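Local coordinates for protein putative acetyltransferase (PDB 3LD2) that binds coenzyme A and, as a member of the GNAT family, probably transfers an acyl group from acyl-coenzyme A to an acceptor, at residues 86-99 / 112-126. Numbering follows the deposited sequence.
Sequences AKIKDKIVGVLDYS and TFGIAVAEKERRKGI. With COA (coenzyme A), chain E.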
loop_
_atom_site.group_PDB
_atom_site.type_symbol
_atom_site.label_atom_id
_atom_site.label_comp_id
_atom_site.label_asym_id
_atom_site.label_seq_id
_atom_site.Cartn_x
_atom_site.Cartn_y
_atom_site.Cartn_z
ATOM N N ALA A 86 -12.149 0.207 -0.853
ATOM C CA ALA A 86 -13.178 -0.146 0.123
ATOM C C ALA A 86 -14.156 1.004 0.279
ATOM O O ALA A 86 -13.765 2.166 0.324
ATOM C CB ALA A 86 -12.570 -0.552 1.449
ATOM N N LYS A 87 -15.439 0.685 0.311
ATOM C CA LYS A 87 -16.459 1.727 0.385
ATOM C C LYS A 87 -17.407 1.450 1.530
ATOM O O LYS A 87 -17.681 0.286 1.877
ATOM C CB LYS A 87 -17.267 1.829 -0.917
ATOM C CG LYS A 87 -16.491 2.219 -2.171
ATOM C CD LYS A 87 -17.462 2.443 -3.340
ATOM C CE LYS A 87 -16.799 2.286 -4.703
ATOM N NZ LYS A 87 -17.284 3.275 -5.728
ATOM N N ILE A 88 -17.906 2.536 2.106
ATOM C CA ILE A 88 -18.960 2.488 3.111
ATOM C C ILE A 88 -20.018 3.509 2.682
ATOM O O ILE A 88 -19.803 4.710 2.819
ATOM C CB ILE A 88 -18.408 2.813 4.515
ATOM C CG1 ILE A 88 -17.424 1.739 4.954
ATOM C CG2 ILE A 88 -19.524 2.862 5.538
ATOM C CD1 ILE A 88 -16.931 1.903 6.379
ATOM N N LYS A 89 -21.133 3.021 2.134
ATOM C CA LYS A 89 -22.124 3.855 1.434
ATOM C C LYS A 89 -21.617 4.422 0.083
ATOM O O LYS A 89 -21.809 5.601 -0.225
ATOM C CB LYS A 89 -22.650 4.979 2.338
ATOM C CG LYS A 89 -21.901 6.300 2.197
ATOM C CD LYS A 89 -22.446 7.368 3.116
ATOM C CE LYS A 89 -22.566 6.846 4.541
ATOM N NZ LYS A 89 -23.273 7.827 5.422
ATOM N N ASP A 90 -20.999 3.582 -0.740
ATOM C CA ASP A 90 -20.361 4.068 -1.976
ATOM C C ASP A 90 -19.479 5.320 -1.767
ATOM O O ASP A 90 -19.195 6.068 -2.699
ATOM C CB ASP A 90 -21.380 4.276 -3.110
ATOM C CG ASP A 90 -20.809 3.896 -4.497
ATOM O OD1 ASP A 90 -19.993 4.678 -5.050
ATOM O OD2 ASP A 90 -21.176 2.810 -5.028
ATOM N N LYS A 91 -19.057 5.526 -0.526
ATOM C CA LYS A 91 -17.992 6.460 -0.205
ATOM C C LYS A 91 -16.694 5.654 -0.029
ATOM O O LYS A 91 -16.668 4.641 0.693
ATOM C CB LYS A 91 -18.338 7.211 1.084
ATOM C CG LYS A 91 -17.172 7.950 1.736
ATOM C CD LYS A 91 -17.091 9.411 1.284
ATOM C CE LYS A 91 -15.881 10.129 1.898
ATOM N NZ LYS A 91 -15.837 11.559 1.489
ATOM N N ILE A 92 -15.630 6.082 -0.704
ATOM C CA ILE A 92 -14.342 5.386 -0.613
ATOM C C ILE A 92 -13.688 5.660 0.743
ATOM O O ILE A 92 -13.539 6.820 1.112
ATOM C CB ILE A 92 -13.347 5.886 -1.671
ATOM C CG1 ILE A 92 -13.965 5.898 -3.075
ATOM C CG2 ILE A 92 -12.055 5.055 -1.610
ATOM C CD1 ILE A 92 -13.704 4.654 -3.855
ATOM N N VAL A 93 -13.288 4.610 1.464
ATOM C CA VAL A 93 -12.675 4.766 2.787
ATOM C C VAL A 93 -11.343 4.030 2.921
ATOM O O VAL A 93 -10.695 4.091 3.967
ATOM C CB VAL A 93 -13.600 4.274 3.935
ATOM C CG1 VAL A 93 -14.755 5.237 4.138
ATOM C CG2 VAL A 93 -14.071 2.831 3.687
ATOM N N GLY A 94 -10.954 3.329 1.862
ATOM C CA GLY A 94 -9.687 2.626 1.819
ATOM C C GLY A 94 -9.257 2.304 0.394
ATOM O O GLY A 94 -10.097 2.151 -0.504
ATOM N N VAL A 95 -7.948 2.209 0.174
ATOM C CA VAL A 95 -7.443 1.846 -1.144
ATOM C C VAL A 95 -6.130 1.054 -1.082
ATOM O O VAL A 95 -5.244 1.349 -0.273
ATOM C CB VAL A 95 -7.288 3.082 -2.056
ATOM C CG1 VAL A 95 -6.349 4.109 -1.423
ATOM C CG2 VAL A 95 -6.808 2.654 -3.445
ATOM N N LEU A 96 -6.026 0.034 -1.930
ATOM C CA LEU A 96 -4.823 -0.765 -2.030
ATOM C C LEU A 96 -4.482 -0.949 -3.507
ATOM O O LEU A 96 -5.295 -1.477 -4.278
ATOM C CB LEU A 96 -4.997 -2.121 -1.339
ATOM C CG LEU A 96 -3.735 -3.024 -1.346
ATOM C CD1 LEU A 96 -3.700 -4.052 -0.217
ATOM C CD2 LEU A 96 -3.519 -3.736 -2.697
ATOM N N ASP A 97 -3.295 -0.495 -3.905
ATOM C CA ASP A 97 -2.802 -0.736 -5.259
ATOM C C ASP A 97 -1.622 -1.696 -5.213
ATOM O O ASP A 97 -0.836 -1.680 -4.266
ATOM C CB ASP A 97 -2.371 0.556 -5.925
ATOM C CG ASP A 97 -1.099 1.113 -5.333
ATOM O OD1 ASP A 97 -1.123 1.471 -4.143
ATOM O OD2 ASP A 97 -0.076 1.203 -6.046
ATOM N N TYR A 98 -1.511 -2.550 -6.224
ATOM C CA TYR A 98 -0.407 -3.505 -6.287
ATOM C C TYR A 98 0.115 -3.687 -7.686
ATOM O O TYR A 98 -0.561 -3.398 -8.664
ATOM C CB TYR A 98 -0.781 -4.858 -5.672
ATOM C CG TYR A 98 -1.876 -5.621 -6.368
ATOM C CD1 TYR A 98 -1.574 -6.540 -7.365
ATOM C CD2 TYR A 98 -3.213 -5.449 -6.011
ATOM C CE1 TYR A 98 -2.567 -7.267 -8.005
ATOM C CE2 TYR A 98 -4.226 -6.165 -6.643
ATOM C CZ TYR A 98 -3.898 -7.072 -7.654
ATOM O OH TYR A 98 -4.878 -7.808 -8.308
ATOM N N SER A 99 1.335 -4.169 -7.773
ATOM C CA SER A 99 1.985 -4.322 -9.060
ATOM C C SER A 99 3.253 -5.163 -8.897
ATOM O O SER A 99 3.767 -5.308 -7.776
ATOM C CB SER A 99 2.364 -2.950 -9.579
ATOM O OG SER A 99 3.495 -2.498 -8.857
ATOM N N THR A 112 4.503 -6.167 -5.242
ATOM C CA THR A 112 4.481 -5.130 -4.184
ATOM C C THR A 112 3.110 -4.374 -4.110
ATOM O O THR A 112 2.267 -4.529 -5.001
ATOM C CB THR A 112 5.698 -4.149 -4.314
ATOM O OG1 THR A 112 5.817 -3.316 -3.138
ATOM C CG2 THR A 112 5.570 -3.283 -5.539
ATOM N N PHE A 113 2.880 -3.584 -3.054
ATOM C CA PHE A 113 1.601 -2.867 -2.884
ATOM C C PHE A 113 1.675 -1.702 -1.919
ATOM O O PHE A 113 2.510 -1.679 -1.029
ATOM C CB PHE A 113 0.488 -3.812 -2.411
ATOM C CG PHE A 113 0.657 -4.283 -0.998
ATOM C CD1 PHE A 113 0.023 -3.629 0.048
ATOM C CD2 PHE A 113 1.461 -5.373 -0.709
ATOM C CE1 PHE A 113 0.179 -4.057 1.364
ATOM C CE2 PHE A 113 1.633 -5.813 0.594
ATOM C CZ PHE A 113 0.989 -5.153 1.637
ATOM N N GLY A 114 0.792 -0.727 -2.105
ATOM C CA GLY A 114 0.583 0.331 -1.128
ATOM C C GLY A 114 -0.829 0.196 -0.573
ATOM O O GLY A 114 -1.657 -0.516 -1.149
ATOM N N ILE A 115 -1.100 0.855 0.546
ATOM C CA ILE A 115 -2.429 0.845 1.137
ATOM C C ILE A 115 -2.662 2.097 1.991
ATOM O O ILE A 115 -1.767 2.603 2.642
ATOM C CB ILE A 115 -2.675 -0.422 1.974
ATOM C CG1 ILE A 115 -4.152 -0.509 2.394
ATOM C CG2 ILE A 115 -1.761 -0.432 3.169
ATOM C CD1 ILE A 115 -4.488 -1.747 3.174
ATOM N N ALA A 116 -3.876 2.621 1.937
ATOM C CA ALA A 116 -4.209 3.804 2.703
ATOM C C ALA A 116 -5.646 3.680 3.180
ATOM O O ALA A 116 -6.563 3.455 2.391
ATOM C CB ALA A 116 -3.992 5.081 1.870
ATOM N N VAL A 117 -5.829 3.747 4.492
ATOM C CA VAL A 117 -7.162 3.722 5.063
ATOM C C VAL A 117 -7.469 5.092 5.651
ATOM O O VAL A 117 -6.579 5.744 6.204
ATOM C CB VAL A 117 -7.287 2.674 6.135
ATOM C CG1 VAL A 117 -8.569 2.888 6.923
ATOM C CG2 VAL A 117 -7.253 1.299 5.511
ATOM N N ALA A 118 -8.712 5.541 5.504
ATOM C CA ALA A 118 -9.081 6.863 6.011
ATOM C C ALA A 118 -8.920 6.917 7.526
ATOM O O ALA A 118 -9.409 6.044 8.249
ATOM C CB ALA A 118 -10.481 7.208 5.617
ATOM N N GLU A 119 -8.227 7.943 7.997
ATOM C CA GLU A 119 -7.942 8.105 9.421
ATOM C C GLU A 119 -9.113 7.811 10.368
ATOM O O GLU A 119 -8.972 7.037 11.310
ATOM C CB GLU A 119 -7.451 9.520 9.666
ATOM C CG GLU A 119 -7.347 9.901 11.122
ATOM C CD GLU A 119 -6.181 10.827 11.344
ATOM O OE1 GLU A 119 -6.413 12.050 11.473
ATOM O OE2 GLU A 119 -5.028 10.329 11.346
ATOM N N LYS A 120 -10.265 8.429 10.116
ATOM C CA LYS A 120 -11.437 8.229 10.971
ATOM C C LYS A 120 -11.978 6.801 10.913
ATOM O O LYS A 120 -12.657 6.345 11.833
ATOM C CB LYS A 120 -12.537 9.239 10.629
ATOM C CG LYS A 120 -11.990 10.516 10.027
ATOM C CD LYS A 120 -12.438 11.795 10.759
ATOM C CE LYS A 120 -11.337 12.308 11.703
ATOM N NZ LYS A 120 -11.594 13.705 12.167
ATOM N N GLU A 121 -11.653 6.091 9.842
ATOM C CA GLU A 121 -12.167 4.740 9.648
ATOM C C GLU A 121 -11.206 3.631 10.092
ATOM O O GLU A 121 -11.556 2.455 9.986
ATOM C CB GLU A 121 -12.574 4.536 8.178
ATOM C CG GLU A 121 -13.545 5.604 7.633
ATOM C CD GLU A 121 -14.888 5.587 8.366
ATOM O OE1 GLU A 121 -15.200 4.546 8.990
ATOM O OE2 GLU A 121 -15.623 6.605 8.311
ATOM N N ARG A 122 -10.015 3.993 10.596
ATOM C CA ARG A 122 -8.992 3.000 10.989
ATOM C C ARG A 122 -9.389 2.144 12.182
ATOM O O ARG A 122 -10.345 2.466 12.888
ATOM C CB ARG A 122 -7.631 3.656 11.264
ATOM C CG ARG A 122 -6.856 3.968 10.004
ATOM C CD ARG A 122 -5.689 4.910 10.217
ATOM N NE ARG A 122 -5.460 5.675 9.000
ATOM C CZ ARG A 122 -4.638 6.709 8.902
ATOM N NH1 ARG A 122 -3.953 7.095 9.963
ATOM N NH2 ARG A 122 -4.502 7.354 7.746
ATOM N N ARG A 123 -8.649 1.052 12.397
ATOM C CA ARG A 123 -8.907 0.145 13.513
ATOM C C ARG A 123 -10.252 -0.543 13.457
ATOM O O ARG A 123 -10.720 -1.053 14.487
ATOM C CB ARG A 123 -8.842 0.868 14.863
ATOM C CG ARG A 123 -7.474 0.936 15.459
ATOM C CD ARG A 123 -6.602 -0.169 14.929
ATOM N NE ARG A 123 -6.354 -1.228 15.894
ATOM C CZ ARG A 123 -5.593 -1.068 16.969
ATOM N NH1 ARG A 123 -5.061 0.125 17.197
ATOM N NH2 ARG A 123 -5.367 -2.085 17.806
ATOM N N LYS A 124 -10.868 -0.575 12.278
ATOM C CA LYS A 124 -12.145 -1.254 12.117
ATOM C C LYS A 124 -12.087 -2.491 11.237
ATOM O O LYS A 124 -13.127 -3.022 10.869
ATOM C CB LYS A 124 -13.195 -0.294 11.562
ATOM C CG LYS A 124 -13.359 0.981 12.384
ATOM C CD LYS A 124 -14.500 1.832 11.856
ATOM C CE LYS A 124 -14.400 3.263 12.400
ATOM N NZ LYS A 124 -15.548 4.148 11.994
ATOM N N GLY A 125 -10.884 -2.953 10.893
ATOM C CA GLY A 125 -10.726 -4.142 10.058
ATOM C C GLY A 125 -10.590 -3.920 8.553
ATOM O O GLY A 125 -10.439 -4.887 7.798
ATOM N N ILE A 126 -10.645 -2.665 8.110
ATOM C CA ILE A 126 -10.591 -2.349 6.679
ATOM C C ILE A 126 -9.246 -2.709 6.034
ATOM O O ILE A 126 -9.205 -3.311 4.942
ATOM C CB ILE A 126 -10.886 -0.861 6.400
ATOM C CG1 ILE A 126 -12.358 -0.543 6.681
ATOM C CG2 ILE A 126 -10.526 -0.497 4.962
ATOM C CD1 ILE A 126 -12.632 0.953 6.865
HETATM N N1A COA E . -1.790 1.026 17.041
HETATM C C2A COA E . -1.518 -0.382 17.414
HETATM N N3A COA E . -1.846 -1.475 16.434
HETATM C C4A COA E . -2.407 -1.134 15.136
HETATM C C5A COA E . -2.655 0.267 14.766
HETATM C C6A COA E . -2.351 1.367 15.733
HETATM N N6A COA E . -2.624 2.733 15.316
HETATM N N7A COA E . -3.217 0.344 13.408
HETATM C C8A COA E . -3.297 -1.019 12.940
HETATM N N9A COA E . -2.712 -1.916 13.970
HETATM C C1B COA E . -3.021 -3.243 13.837
HETATM C C2B COA E . -3.605 -4.160 14.894
HETATM O O2B COA E . -3.175 -4.251 16.219
HETATM C C3B COA E . -4.558 -5.056 14.235
HETATM O O3B COA E . -5.406 -5.924 14.920
HETATM P P3B COA E . -6.632 -5.231 15.836
HETATM O O7A COA E . -7.726 -6.447 16.056
HETATM O O8A COA E . -6.085 -4.717 17.318
HETATM O O9A COA E . -7.217 -4.074 15.183
HETATM C C4B COA E . -4.595 -4.653 12.774
HETATM O O4B COA E . -3.687 -3.512 12.566
HETATM C C5B COA E . -5.548 -4.978 11.676
HETATM O O5B COA E . -6.191 -3.725 11.827
HETATM P P1A COA E . -6.963 -2.865 10.659
HETATM O O1A COA E . -8.299 -2.161 11.331
HETATM O O2A COA E . -7.317 -3.784 9.585
HETATM O O3A COA E . -5.970 -1.697 10.085
HETATM P P2A COA E . -6.482 -0.294 9.414
HETATM O O4A COA E . -6.776 0.805 10.608
HETATM O O5A COA E . -7.679 -0.479 8.603
HETATM O O6A COA E . -5.252 0.311 8.508
HETATM C CBP COA E . -3.099 0.993 8.012
HETATM C CCP COA E . -3.926 -0.002 8.842
HETATM C CDP COA E . -3.425 0.733 6.516
HETATM C CEP COA E . -1.583 0.849 8.314
HETATM C CAP COA E . -3.583 2.429 8.357
HETATM O OAP COA E . -3.111 2.889 9.594
HETATM C C9P COA E . -3.052 3.402 7.315
HETATM O O9P COA E . -3.836 3.919 6.587
HETATM N N8P COA E . -1.877 4.193 7.641
HETATM C C7P COA E . -1.803 5.446 6.917
HETATM C C6P COA E . -0.538 5.527 6.057
HETATM C C5P COA E . -0.083 4.136 5.605
HETATM O O5P COA E . -0.665 3.595 4.729
HETATM N N4P COA E . 1.106 3.518 6.160
HETATM C C3P COA E . 1.900 2.550 5.376
HETATM C C2P COA E . 1.124 1.791 4.295
HETATM S S1P COA E . 1.875 2.185 2.677
#
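Leu96 CG and Ile115 CG1 both stand anti to the main-chain nitrogen (chi1 -178° and -171°), which brings Ile115 CG1 to 4.2 Å from Leu96 CB on the face they share with Phe113 in an antiparallel pair, strands 92-99 and 112-117 of the GNAT fold. Phe113 instead holds CG between its N and carbonyl carbon (chi1 70°), and its CD1 meets Leu96 CD1 at 3.8 Å. Helix 126-138 covers this greasy face through Leu130, which touches both Leu96 and Ile115. Paired N-H and C=O groups zip the strands together at Val95 with Ala116 and Ser99 with Thr112; at Asp97 with Gly114 one of the two bonds is weak. Gly114 suits its place because a beta carbon there would come tight against Asp97 OD1. At the other end a classic beta bulge sets Val93 and Gly94 opposite Ala86, and the Val93 branches reach Glu121 and Ile126: CG1 packs on the aliphatic CG of Glu121 at 3.7 Å, while CG2 crosses Ile126 CD1 at about a right angle. Gly94 lets Ile126 approach closely, since a beta carbon there would press on Ile126 CG2.

Past Ala116 the second strand turns its backbone to coenzyme A: Val117 N donates to O9P of the pantetheine arm at 2.9 Å. Arg122 to Gly127 form the GNAT pyrophosphate-binding signature, R/Q-x-x-G-x-G/A, with Arg123 N bonded to O4A and Gly125 N to O1A; the backbone N-H groups of Gly127 and Arg128 also bond to the cofactor. Arg123 lays its guanidinium over the adenine while NH2 reaches O8A of the 3'-phosphate at 2.8 Å. Arg122, extended from CG to NE, clasps Val117 O side-on, with NE and NH2 each 3.0 Å from that oxygen.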